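Local structure of endo-beta-1,4-mannanase (4CD8) at residues E106-E110 with W120-F124; W192-I198 with V219-K225. The protein probably cleaves internal beta-1,4 linkages in the backbone of mannans, as an endo-acting glycoside hydrolase of family 113. All blocks are in the same frame, centred on the assembly; numbering follows the deposited sequence.

Contact 1 (E106-E110 with W120-F124); sequences EIRFE and WEAWF
Ring-to-ring contacts dominate here, and Phe109 makes both of them. Its edge points at the face of Trp120 in a T-shaped pair, the Phe109 ring and the Trp120 six-membered ring lying 4.9 Å apart between centroids with planes at 78°. Phe109 CD2 is the atom that lands, over the middle of the indole and 3.5 Å from Trp120 CD2. Against Trp123 the Phe109 ring lies closer to parallel, at 29°, but slid so far along that the two hardly overlap; Phe109 CZ comes closest at Trp123 CB, 3.4 Å away, and also reaches CG at the near end of the indole.

Aliphatic carbons over indole faces come next. Phe109 CB sits above the five-membered ring of Trp120, and Ile107 CD1 does the same over Trp123, 3.7 Å from the centroid of its five-membered ring. With chi1 at 68°, Ile107 CG1 lies between backbone N and carbonyl carbon, and the extended chi2 then carries CD1 out to that indole. Ile107 CG1 itself rests 4.0 Å from Trp120 CH2.

No hydrogen bond crosses between 106-110 and 120-124. Phe109 N is buried with no partner in the model, whereas Ile107 O is hydrogen-bonded to Thr154 OG1. Further rings extend the group: His158 stacks on Trp120 and Tyr127 on Trp123. Met55 of strand 46-55 touches both Ile107 and Trp123.

Together Phe109, Trp120 and Trp123 form an aromatic cluster that packs a beta-alpha loop of the TIM barrel, the one following strand 89-98, onto the first turn of helix 120-140.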
ATOM      1  N   GLU A 106      -7.338 -10.185   9.878  1.00 17.36           N
ATOM      2  CA  GLU A 106      -7.968 -11.092  10.841  1.00 17.68           C
ATOM      3  C   GLU A 106      -9.375 -11.530  10.440  1.00 16.07           C
ATOM      4  O   GLU A 106     -10.076 -12.183  11.213  1.00 20.02           O
ATOM      5  CB  GLU A 106      -7.999 -10.413  12.241  1.00 18.83           C
ATOM      6  CG  GLU A 106      -6.683 -10.554  12.979  1.00 20.77           C
ATOM      7  CD  GLU A 106      -6.604  -9.702  14.240  1.00 25.03           C
ATOM      8  OE1 GLU A 106      -7.663  -9.282  14.799  1.00 28.81           O
ATOM      9  OE2 GLU A 106      -5.453  -9.449  14.659  1.00 39.46           O
ATOM     10  N   ILE A 107      -9.779 -11.261   9.195  1.00 16.09           N
ATOM     11  CA  ILE A 107     -11.065 -11.781   8.723  1.00 18.14           C
ATOM     12  C   ILE A 107     -11.070 -13.300   8.739  1.00 17.26           C
ATOM     13  O   ILE A 107     -10.040 -13.947   8.576  1.00 16.10           O
ATOM     14  CB  ILE A 107     -11.478 -11.213   7.364  1.00 17.99           C
ATOM     15  CG1 ILE A 107     -10.577 -11.677   6.232  1.00 19.94           C
ATOM     16  CG2 ILE A 107     -11.491  -9.693   7.460  1.00 17.86           C
ATOM     17  CD1 ILE A 107     -11.135 -11.324   4.867  1.00 19.64           C
ATOM     18  N   ARG A 108     -12.223 -13.878   9.034  1.00 14.36           N
ATOM     19  CA  ARG A 108     -12.314 -15.322   9.162  1.00 18.71           C
ATOM     20  C   ARG A 108     -13.730 -15.814   8.993  1.00 17.06           C
ATOM     21  O   ARG A 108     -14.654 -15.150   9.403  1.00 19.12           O
ATOM     22  CB  ARG A 108     -11.754 -15.792  10.519  1.00 23.23           C
ATOM     23  CG  ARG A 108     -11.830 -17.293  10.696  1.00 32.14           C
ATOM     24  CD  ARG A 108     -10.897 -17.780  11.773  1.00 39.82           C
ATOM     25  NE  ARG A 108      -9.503 -17.550  11.400  1.00 53.96           N
ATOM     26  CZ  ARG A 108      -8.469 -18.215  11.910  1.00 57.63           C
ATOM     27  NH1 ARG A 108      -8.667 -19.175  12.810  1.00 42.60           N
ATOM     28  NH2 ARG A 108      -7.230 -17.916  11.513  1.00 48.36           N
ATOM     29  N   PHE A 109     -13.871 -17.022   8.429  1.00 20.61           N
ATOM     30  CA  PHE A 109     -15.178 -17.612   8.088  1.00 21.79           C
ATOM     31  C   PHE A 109     -15.410 -18.968   8.718  1.00 25.64           C
ATOM     32  O   PHE A 109     -14.471 -19.732   8.920  1.00 32.42           O
ATOM     33  CB  PHE A 109     -15.326 -17.658   6.587  1.00 20.89           C
ATOM     34  CG  PHE A 109     -15.235 -16.298   6.008  1.00 18.09           C
ATOM     35  CD1 PHE A 109     -16.330 -15.479   6.032  1.00 19.15           C
ATOM     36  CD2 PHE A 109     -14.014 -15.769   5.618  1.00 18.70           C
ATOM     37  CE1 PHE A 109     -16.233 -14.179   5.613  1.00 16.27           C
ATOM     38  CE2 PHE A 109     -13.909 -14.466   5.184  1.00 17.94           C
ATOM     39  CZ  PHE A 109     -15.030 -13.666   5.192  1.00 19.63           C
ATOM     40  N   GLU A 110     -16.684 -19.236   9.049  1.00 38.73           N
ATOM     41  CA  GLU A 110     -17.121 -20.502   9.666  1.00 36.47           C
ATOM     42  C   GLU A 110     -16.802 -21.729   8.807  1.00 31.51           C
ATOM     43  O   GLU A 110     -16.538 -22.815   9.339  1.00 34.95           O
ATOM     44  CB  GLU A 110     -18.638 -20.461   9.951  1.00 44.03           C
ATOM     45  N   TRP A 120     -15.015 -18.964   3.207  1.00 16.97           N
ATOM     46  CA  TRP A 120     -13.893 -18.417   2.485  1.00 17.83           C
ATOM     47  C   TRP A 120     -14.177 -18.376   0.991  1.00 15.00           C
ATOM     48  O   TRP A 120     -13.866 -17.384   0.332  1.00 15.60           O
ATOM     49  CB  TRP A 120     -12.643 -19.221   2.799  1.00 16.45           C
ATOM     50  CG  TRP A 120     -12.040 -18.819   4.089  1.00 15.89           C
ATOM     51  CD1 TRP A 120     -12.050 -19.515   5.254  1.00 16.22           C
ATOM     52  CD2 TRP A 120     -11.306 -17.636   4.322  1.00 16.97           C
ATOM     53  NE1 TRP A 120     -11.387 -18.806   6.228  1.00 18.21           N
ATOM     54  CE2 TRP A 120     -10.905 -17.652   5.673  1.00 17.03           C
ATOM     55  CE3 TRP A 120     -10.981 -16.532   3.524  1.00 16.82           C
ATOM     56  CZ2 TRP A 120     -10.145 -16.613   6.234  1.00 18.92           C
ATOM     57  CZ3 TRP A 120     -10.259 -15.500   4.074  1.00 16.51           C
ATOM     58  CH2 TRP A 120      -9.826 -15.555   5.409  1.00 17.68           C
ATOM     59  N   GLU A 121     -14.841 -19.413   0.479  1.00 16.18           N
ATOM     60  CA  GLU A 121     -15.200 -19.425  -0.939  1.00 17.18           C
ATOM     61  C   GLU A 121     -16.043 -18.224  -1.312  1.00 15.62           C
ATOM     62  O   GLU A 121     -15.808 -17.521  -2.284  1.00 17.59           O
ATOM     63  CB  GLU A 121     -15.970 -20.698  -1.290  1.00 16.95           C
ATOM     64  CG  GLU A 121     -16.276 -20.810  -2.781  1.00 19.48           C
ATOM     65  CD  GLU A 121     -16.937 -22.099  -3.193  1.00 24.46           C
ATOM     66  OE1 GLU A 121     -17.191 -23.007  -2.365  1.00 24.27           O
ATOM     67  OE2 GLU A 121     -17.167 -22.209  -4.407  1.00 31.59           O
ATOM     68  N   ALA A 122     -17.053 -17.966  -0.477  1.00 17.55           N
ATOM     69  CA  ALA A 122     -17.916 -16.848  -0.764  1.00 16.49           C
ATOM     70  C   ALA A 122     -17.181 -15.504  -0.669  1.00 16.87           C
ATOM     71  O   ALA A 122     -17.400 -14.607  -1.486  1.00 17.15           O
ATOM     72  CB  ALA A 122     -19.101 -16.857   0.153  1.00 17.03           C
ATOM     73  N   TRP A 123     -16.330 -15.354   0.349  1.00 15.08           N
ATOM     74  CA  TRP A 123     -15.580 -14.114   0.493  1.00 16.82           C
ATOM     75  C   TRP A 123     -14.649 -13.918  -0.699  1.00 16.38           C
ATOM     76  O   TRP A 123     -14.591 -12.831  -1.258  1.00 16.34           O
ATOM     77  CB  TRP A 123     -14.792 -14.070   1.794  1.00 12.70           C
ATOM     78  CG  TRP A 123     -14.011 -12.802   1.917  1.00 15.78           C
ATOM     79  CD1 TRP A 123     -14.486 -11.566   2.315  1.00 15.95           C
ATOM     80  CD2 TRP A 123     -12.660 -12.587   1.480  1.00 15.96           C
ATOM     81  NE1 TRP A 123     -13.488 -10.623   2.203  1.00 15.64           N
ATOM     82  CE2 TRP A 123     -12.357 -11.233   1.709  1.00 13.90           C
ATOM     83  CE3 TRP A 123     -11.662 -13.430   0.945  1.00 15.43           C
ATOM     84  CZ2 TRP A 123     -11.126 -10.686   1.398  1.00 15.42           C
ATOM     85  CZ3 TRP A 123     -10.402 -12.881   0.665  1.00 16.20           C
ATOM     86  CH2 TRP A 123     -10.155 -11.527   0.893  1.00 13.54           C
ATOM     87  N   PHE A 124     -13.957 -14.993  -1.098  1.00 16.33           N
ATOM     88  CA  PHE A 124     -13.090 -14.865  -2.243  1.00 18.81           C
ATOM     89  C   PHE A 124     -13.865 -14.543  -3.526  1.00 16.37           C
ATOM     90  O   PHE A 124     -13.332 -13.867  -4.415  1.00 14.58           O
ATOM     91  CB  PHE A 124     -12.238 -16.110  -2.426  1.00 17.59           C
ATOM     92  CG  PHE A 124     -10.899 -16.036  -1.766  1.00 15.08           C
ATOM     93  CD1 PHE A 124      -9.833 -15.397  -2.387  1.00 17.73           C
ATOM     94  CD2 PHE A 124     -10.688 -16.601  -0.534  1.00 14.11           C
ATOM     95  CE1 PHE A 124      -8.610 -15.319  -1.775  1.00 17.69           C
ATOM     96  CE2 PHE A 124      -9.450 -16.527   0.078  1.00 20.06           C
ATOM     97  CZ  PHE A 124      -8.410 -15.899  -0.551  1.00 17.60           C
TER

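Contact 2 (W192-I198 with V219-K225); sequences WDAVDLI and VAEAHEK
This is a mixed contact, part apolar packing and part lysine-to-carbonyl bonding, in which His223 at the end of helix 209-223 and Lys225 just beyond it meet the turn 192-196 and Ile198 on the strand that follows it. Lys225 does most of the work. Bent at chi2 (-89°), its chain passes Ile198, whose CD1 lies 3.7 Å from Lys225 CB, and runs on into the turn. There Lys225 NZ donates to Val195 O at 2.9 Å, in the carbonyl plane and with a C=O...N angle of 159°. One water accepts from NZ and donates to Asp193 O; a second donates to Asp196 O, its bond from NZ weak. Cut back to an alanine here, the side chain would have no ammonium, and Val195 O would probably be left without its donor and the two waters without the group that links them to the helix end. The Asp196 carboxylate is engaged instead by Arg170, in a salt bridge.

The strand and helix joined here belong to one beta-alpha-beta unit of the TIM barrel, strand 197-201, helix 209-223 and strand 227-232, with the turn 192-196 leading into its first strand; a Schellman motif, with Glu224 at positive phi, ends the helix and turns the chain toward Lys225.

Beside the lysine, Trp192 presents the edge of its five-membered ring to the face of His223, centroids 4.8 Å apart and planes at 74°. Trp192 CD1 stands 3.7 Å above the middle of the imidazole, while the indole NE1 is hydrogen-bonded to Glu186 O. Ile198 CD1 packs next to this pair, meeting His223 CB at 3.9 Å and Val219 CG1 at 4.1 Å.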
ATOM      1  N   TRP A 192       4.045 -16.371  -3.981  1.00 15.25           N
ATOM      2  CA  TRP A 192       4.830 -15.302  -4.588  1.00 14.65           C
ATOM      3  C   TRP A 192       5.144 -15.569  -6.070  1.00 15.18           C
ATOM      4  O   TRP A 192       5.315 -14.638  -6.829  1.00 14.71           O
ATOM      5  CB  TRP A 192       6.153 -15.046  -3.863  1.00 15.40           C
ATOM      6  CG  TRP A 192       6.062 -14.443  -2.475  1.00 14.54           C
ATOM      7  CD1 TRP A 192       6.648 -14.923  -1.373  1.00 15.61           C
ATOM      8  CD2 TRP A 192       5.363 -13.219  -2.071  1.00 13.07           C
ATOM      9  NE1 TRP A 192       6.395 -14.079  -0.289  1.00 15.31           N
ATOM     10  CE2 TRP A 192       5.630 -13.033  -0.707  1.00 14.46           C
ATOM     11  CE3 TRP A 192       4.629 -12.258  -2.751  1.00 15.05           C
ATOM     12  CZ2 TRP A 192       5.109 -11.959   0.010  1.00 15.74           C
ATOM     13  CZ3 TRP A 192       4.084 -11.202  -2.046  1.00 13.49           C
ATOM     14  CH2 TRP A 192       4.334 -11.058  -0.670  1.00 14.79           C
ATOM     15  N   ASP A 193       5.229 -16.838  -6.455  1.00 15.15           N
ATOM     16  CA  ASP A 193       5.424 -17.132  -7.871  1.00 17.10           C
ATOM     17  C   ASP A 193       4.317 -16.611  -8.795  1.00 17.14           C
ATOM     18  O   ASP A 193       4.535 -16.433  -9.993  1.00 17.99           O
ATOM     19  CB  ASP A 193       5.585 -18.642  -8.059  1.00 15.74           C
ATOM     20  CG  ASP A 193       4.363 -19.410  -7.610  1.00 18.99           C
ATOM     21  OD1 ASP A 193       4.127 -19.487  -6.392  1.00 19.13           O
ATOM     22  OD2 ASP A 193       3.588 -19.900  -8.430  1.00 22.67           O
ATOM     23  N   ALA A 194       3.138 -16.316  -8.259  1.00 16.07           N
ATOM     24  CA  ALA A 194       2.026 -15.851  -9.043  1.00 14.89           C
ATOM     25  C   ALA A 194       2.029 -14.360  -9.252  1.00 14.04           C
ATOM     26  O   ALA A 194       1.218 -13.862  -9.986  1.00 16.57           O
ATOM     27  CB  ALA A 194       0.698 -16.306  -8.423  1.00 18.04           C
ATOM     28  N   VAL A 195       2.944 -13.646  -8.587  1.00 14.82           N
ATOM     29  CA  VAL A 195       3.041 -12.228  -8.780  1.00 14.69           C
ATOM     30  C   VAL A 195       4.386 -11.806  -9.360  1.00 13.08           C
ATOM     31  O   VAL A 195       5.303 -12.583  -9.419  1.00 17.21           O
ATOM     32  CB  VAL A 195       2.699 -11.427  -7.506  1.00 14.85           C
ATOM     33  CG1 VAL A 195       1.311 -11.830  -6.998  1.00 16.15           C
ATOM     34  CG2 VAL A 195       3.752 -11.631  -6.442  1.00 15.75           C
ATOM     35  N   ASP A 196       4.461 -10.574  -9.853  1.00 13.33           N
ATOM     36  CA  ASP A 196       5.718 -10.064 -10.441  1.00 15.58           C
ATOM     37  C   ASP A 196       6.716  -9.550  -9.442  1.00 15.96           C
ATOM     38  O   ASP A 196       7.920  -9.578  -9.652  1.00 17.44           O
ATOM     39  CB  ASP A 196       5.395  -8.995 -11.473  1.00 13.58           C
ATOM     40  CG  ASP A 196       4.406  -9.501 -12.519  1.00 17.71           C
ATOM     41  OD1 ASP A 196       4.600 -10.632 -13.002  1.00 20.20           O
ATOM     42  OD2 ASP A 196       3.456  -8.809 -12.874  1.00 16.06           O
ATOM     43  N   LEU A 197       6.185  -8.958  -8.370  1.00 14.37           N
ATOM     44  CA  LEU A 197       6.991  -8.313  -7.343  1.00 14.57           C
ATOM     45  C   LEU A 197       6.485  -8.703  -5.974  1.00 14.44           C
ATOM     46  O   LEU A 197       5.273  -8.692  -5.729  1.00 14.41           O
ATOM     47  CB  LEU A 197       6.907  -6.776  -7.441  1.00 17.25           C
ATOM     48  CG  LEU A 197       7.386  -6.173  -8.758  1.00 21.92           C
ATOM     49  CD1 LEU A 197       6.735  -4.822  -9.002  1.00 22.87           C
ATOM     50  CD2 LEU A 197       8.904  -6.064  -8.716  1.00 25.67           C
ATOM     51  N   ILE A 198       7.411  -9.007  -5.090  1.00 14.65           N
ATOM     52  CA  ILE A 198       7.070  -9.266  -3.688  1.00 15.38           C
ATOM     53  C   ILE A 198       7.021  -7.917  -2.995  1.00 14.74           C
ATOM     54  O   ILE A 198       7.910  -7.124  -3.194  1.00 14.58           O
ATOM     55  CB  ILE A 198       8.156 -10.144  -3.010  1.00 16.76           C
ATOM     56  CG1 ILE A 198       8.157 -11.527  -3.645  1.00 17.12           C
ATOM     57  CG2 ILE A 198       7.890 -10.321  -1.554  1.00 16.53           C
ATOM     58  CD1 ILE A 198       9.312 -12.416  -3.233  1.00 20.26           C
ATOM     59  N   VAL A 219      14.351 -13.970   1.244  1.00 17.76           N
ATOM     60  CA  VAL A 219      13.053 -14.186   0.620  1.00 16.94           C
ATOM     61  C   VAL A 219      13.110 -13.798  -0.855  1.00 16.38           C
ATOM     62  O   VAL A 219      12.674 -14.570  -1.730  1.00 15.96           O
ATOM     63  CB  VAL A 219      11.956 -13.359   1.333  1.00 18.23           C
ATOM     64  CG1 VAL A 219      10.667 -13.331   0.498  1.00 17.62           C
ATOM     65  CG2 VAL A 219      11.659 -13.934   2.714  1.00 19.24           C
ATOM     66  N   ALA A 220      13.655 -12.632  -1.163  1.00 18.24           N
ATOM     67  CA  ALA A 220      13.789 -12.234  -2.571  1.00 20.32           C
ATOM     68  C   ALA A 220      14.606 -13.259  -3.351  1.00 19.70           C
ATOM     69  O   ALA A 220      14.219 -13.695  -4.447  1.00 20.34           O
ATOM     70  CB  ALA A 220      14.423 -10.864  -2.658  1.00 20.06           C
ATOM     71  N   GLU A 221      15.735 -13.658  -2.783  1.00 20.15           N
ATOM     72  CA  GLU A 221      16.625 -14.561  -3.501  1.00 20.90           C
ATOM     73  C   GLU A 221      16.009 -15.959  -3.622  1.00 18.16           C
ATOM     74  O   GLU A 221      16.040 -16.576  -4.713  1.00 19.64           O
ATOM     75  CB  GLU A 221      17.983 -14.506  -2.818  1.00 22.74           C
ATOM     76  CG  GLU A 221      18.628 -13.125  -3.095  1.00 35.82           C
ATOM     77  CD  GLU A 221      20.017 -12.902  -2.467  1.00 31.58           C
ATOM     78  OE1 GLU A 221      20.385 -13.636  -1.521  1.00 37.27           O
ATOM     79  OE2 GLU A 221      20.742 -11.965  -2.916  1.00 46.39           O
ATOM     80  N   ALA A 222      15.325 -16.420  -2.577  1.00 18.40           N
ATOM     81  CA  ALA A 222      14.659 -17.716  -2.585  1.00 19.53           C
ATOM     82  C   ALA A 222      13.607 -17.828  -3.664  1.00 18.67           C
ATOM     83  O   ALA A 222      13.494 -18.876  -4.304  1.00 20.15           O
ATOM     84  CB  ALA A 222      14.046 -18.032  -1.209  1.00 18.07           C
ATOM     85  N   HIS A 223      12.833 -16.760  -3.850  1.00 17.75           N
ATOM     86  CA  HIS A 223      11.736 -16.749  -4.793  1.00 18.02           C
ATOM     87  C   HIS A 223      12.132 -16.203  -6.153  1.00 19.07           C
ATOM     88  O   HIS A 223      11.312 -16.187  -7.064  1.00 20.07           O
ATOM     89  CB  HIS A 223      10.562 -15.949  -4.209  1.00 18.34           C
ATOM     90  CG  HIS A 223       9.992 -16.585  -2.977  1.00 18.01           C
ATOM     91  ND1 HIS A 223       9.077 -17.615  -3.029  1.00 18.66           N
ATOM     92  CD2 HIS A 223      10.254 -16.388  -1.665  1.00 16.97           C
ATOM     93  CE1 HIS A 223       8.803 -18.028  -1.807  1.00 16.00           C
ATOM     94  NE2 HIS A 223       9.476 -17.273  -0.960  1.00 18.07           N
ATOM     95  N   GLU A 224      13.366 -15.722  -6.264  1.00 19.44           N
ATOM     96  CA  GLU A 224      13.899 -15.132  -7.517  1.00 20.89           C
ATOM     97  C   GLU A 224      12.958 -14.035  -8.032  1.00 21.36           C
ATOM     98  O   GLU A 224      12.558 -14.021  -9.189  1.00 25.24           O
ATOM     99  CB  GLU A 224      14.159 -16.229  -8.554  1.00 22.96           C
ATOM    100  CG  GLU A 224      14.934 -17.391  -7.959  1.00 24.98           C
ATOM    101  CD  GLU A 224      15.517 -18.328  -8.987  1.00 37.02           C
ATOM    102  OE1 GLU A 224      14.723 -18.960  -9.709  1.00 36.35           O
ATOM    103  OE2 GLU A 224      16.757 -18.456  -9.035  1.00 51.58           O
ATOM    104  N   LYS A 225      12.543 -13.162  -7.119  1.00 19.96           N
ATOM    105  CA  LYS A 225      11.680 -12.042  -7.442  1.00 17.62           C
ATOM    106  C   LYS A 225      12.242 -10.833  -6.723  1.00 16.74           C
ATOM    107  O   LYS A 225      12.756 -10.981  -5.600  1.00 22.13           O
ATOM    108  CB  LYS A 225      10.265 -12.195  -6.842  1.00 26.55           C
ATOM    109  CG  LYS A 225       9.434 -13.368  -7.303  1.00 31.62           C
ATOM    110  CD  LYS A 225       8.632 -12.996  -8.516  1.00 25.09           C
ATOM    111  CE  LYS A 225       7.953 -14.220  -9.072  1.00 17.27           C
ATOM    112  NZ  LYS A 225       7.635 -13.915 -10.449  1.00 21.39           N
TER
HETATM  113  O   HOH W   1       6.933 -16.501 -11.289  1.00 29.62           O
HETATM  114  O   HOH W   2       9.071 -11.098 -11.506  1.00 27.93           O

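In the fold
Contacts 1 and 2 tie different elements of the same barrel, their centres 26 Å apart and their nearest atoms about 11 Å. Contact 1 involves the loop after the C-terminal end of a strand and the start of a helix; contact 2 joins the other ends, where a helix finishes and a strand begins. Although farther from the centre of the chain, contact 1 is the more buried, and its side-chain contacts are aromatic and aliphatic, with no hydrogen bond across. Contact 2, only partly buried, adds an ammonium group, backbone carbonyls and waters to its packing. Helix 159-172 borders both, touching Trp120 through Met161 and Val195 through Ile166.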